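Local coordinates for protein serine hydrolase CCSP0084 (Cycloclasticus sp. P1, PDB 4I3F) that is a serine hydrolase of the alpha/beta hydrolase fold, probably cleaving esters or the carbon-carbon bonds of meta-cleavage products from aromatic degradation, at residues L49-G54 with P79-F84. Residues are numbered along the deposited sequence; the frame is centred on the assembly and turned at random.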
loop_
_atom_site.group_PDB
_atom_site.type_symbol
_atom_site.label_atom_id
_atom_site.label_comp_id
_atom_site.label_asym_id
_atom_site.label_seq_id
_atom_site.Cartn_x
_atom_site.Cartn_y
_atom_site.Cartn_z
ATOM N N LEU A 49 -5.839 1.083 -6.069
ATOM C CA LEU A 49 -5.346 0.365 -4.892
ATOM C C LEU A 49 -3.826 0.343 -4.891
ATOM O O LEU A 49 -3.204 -0.108 -5.861
ATOM C CB LEU A 49 -5.890 -1.073 -4.853
ATOM C CG LEU A 49 -7.412 -1.169 -4.692
ATOM C CD1 LEU A 49 -8.067 -1.446 -6.035
ATOM C CD2 LEU A 49 -7.807 -2.220 -3.670
ATOM N N LEU A 50 -3.233 0.820 -3.802
ATOM C CA LEU A 50 -1.776 0.955 -3.716
ATOM C C LEU A 50 -1.219 0.020 -2.649
ATOM O O LEU A 50 -1.554 0.137 -1.460
ATOM C CB LEU A 50 -1.390 2.415 -3.424
ATOM C CG LEU A 50 -1.874 3.460 -4.433
ATOM C CD1 LEU A 50 -1.372 4.858 -4.069
ATOM C CD2 LEU A 50 -1.424 3.085 -5.839
ATOM N N HIS A 51 -0.367 -0.909 -3.080
ATOM C CA HIS A 51 0.165 -1.966 -2.218
ATOM C C HIS A 51 1.243 -1.495 -1.226
ATOM O O HIS A 51 1.653 -0.333 -1.254
ATOM C CB HIS A 51 0.709 -3.092 -3.093
ATOM C CG HIS A 51 1.955 -2.734 -3.840
ATOM N ND1 HIS A 51 1.993 -2.595 -5.212
ATOM C CD2 HIS A 51 3.221 -2.524 -3.408
ATOM C CE1 HIS A 51 3.227 -2.300 -5.586
ATOM N NE2 HIS A 51 3.988 -2.247 -4.513
ATOM N N GLY A 52 1.677 -2.399 -0.345
ATOM C CA GLY A 52 2.652 -2.082 0.691
ATOM C C GLY A 52 4.098 -2.318 0.298
ATOM O O GLY A 52 4.409 -2.454 -0.885
ATOM N N SER A 53 4.993 -2.374 1.281
ATOM C CA SER A 53 6.418 -2.442 0.974
ATOM C C SER A 53 7.148 -3.641 1.583
ATOM O O SER A 53 8.314 -3.528 1.977
ATOM C CB SER A 53 7.111 -1.138 1.391
ATOM O OG SER A 53 6.828 -0.817 2.750
ATOM N N GLY A 54 6.482 -4.789 1.654
ATOM C CA GLY A 54 7.193 -6.008 1.999
ATOM C C GLY A 54 8.200 -6.285 0.896
ATOM O O GLY A 54 7.992 -5.872 -0.241
ATOM N N PRO A 79 -1.792 -0.943 -9.627
ATOM C CA PRO A 79 -0.485 -1.007 -10.290
ATOM C C PRO A 79 0.619 -1.532 -9.378
ATOM O O PRO A 79 0.522 -1.402 -8.151
ATOM C CB PRO A 79 -0.206 0.461 -10.604
ATOM C CG PRO A 79 -0.868 1.207 -9.423
ATOM C CD PRO A 79 -2.140 0.426 -9.192
ATOM N N ASP A 80 1.656 -2.116 -9.974
ATOM C CA ASP A 80 2.914 -2.287 -9.259
ATOM C C ASP A 80 3.480 -0.884 -9.091
ATOM O O ASP A 80 3.604 -0.124 -10.057
ATOM C CB ASP A 80 3.909 -3.160 -10.033
ATOM C CG ASP A 80 3.549 -4.645 -10.020
ATOM O OD1 ASP A 80 2.556 -5.037 -9.367
ATOM O OD2 ASP A 80 4.277 -5.429 -10.670
ATOM N N ILE A 81 3.798 -0.529 -7.855
ATOM C CA ILE A 81 4.307 0.799 -7.550
ATOM C C ILE A 81 5.759 0.855 -8.019
ATOM O O ILE A 81 6.451 -0.164 -8.037
ATOM C CB ILE A 81 4.114 1.088 -6.043
ATOM C CG1 ILE A 81 2.618 1.152 -5.730
ATOM C CG2 ILE A 81 4.768 2.388 -5.619
ATOM C CD1 ILE A 81 2.311 1.219 -4.243
ATOM N N ALA A 82 6.203 2.034 -8.451
ATOM C CA ALA A 82 7.520 2.176 -9.059
ATOM C C ALA A 82 8.605 1.585 -8.164
ATOM O O ALA A 82 8.601 1.795 -6.945
ATOM C CB ALA A 82 7.809 3.641 -9.386
ATOM N N GLY A 83 9.503 0.817 -8.769
ATOM C CA GLY A 83 10.554 0.153 -8.020
ATOM C C GLY A 83 10.164 -1.231 -7.537
ATOM O O GLY A 83 11.021 -1.994 -7.083
ATOM N N PHE A 84 8.878 -1.561 -7.612
ATOM C CA PHE A 84 8.399 -2.873 -7.161
ATOM C C PHE A 84 7.915 -3.666 -8.357
ATOM O O PHE A 84 7.475 -3.082 -9.346
ATOM C CB PHE A 84 7.214 -2.731 -6.202
ATOM C CG PHE A 84 7.568 -2.144 -4.866
ATOM C CD1 PHE A 84 7.923 -2.968 -3.810
ATOM C CD2 PHE A 84 7.523 -0.769 -4.660
ATOM C CE1 PHE A 84 8.241 -2.439 -2.564
ATOM C CE2 PHE A 84 7.842 -0.229 -3.420
ATOM C CZ PHE A 84 8.208 -1.066 -2.374
HETATM O O HOH W 1 -1.021 -1.650 -5.929
#
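In this alpha/beta hydrolase fold, the ends of the neighbouring parallel strands 46-50 and 75-79 run on into two loops, and H51 of the first loop reaches across to I81 and F84 of the second. The first loop carries the H51-G52 pair of the HG motif, which in this family commonly lies beside the oxyanion hole.

The H51 ring is held from two sides. I81 CD1 sits over the centre of one face, 3.8 Å from the ring centroid and only 3° off the normal, a clear CH-pi contact. The NE2 edge of the ring points at the face of F84. This T-shaped pair has centroids 5.2 Å apart and planes at 81°, with NE2 3.6 Å from F84 CG. CG of H51 lies between its backbone N and carbonyl carbon (chi1 70°), which swings the ring across to the second loop.

A water joins the strand ends. It donates to L49 O and to P79 O, each at 2.7 Å, and lies 3.2 Å from H51 ND1. An alanine in place of H51 would probably open a gap between the loops and leave I81 CD1 and the F84 face without their shared partner.

On the other side of the strand ends from the water, L50 CD2 packs on P79 CG. I81 CD1 also reaches L50 CB, while helix 126-137 touches I81 and F84 through M126. The CB of D80 points away from 49-54, and its carboxylate is bound by the backbone N atoms of A59 and L86. I81 to F84 form a type II turn, closed by F84 N to I81 O. At the far end of the F84 ring, CZ meets S53 CB at 3.9 Å.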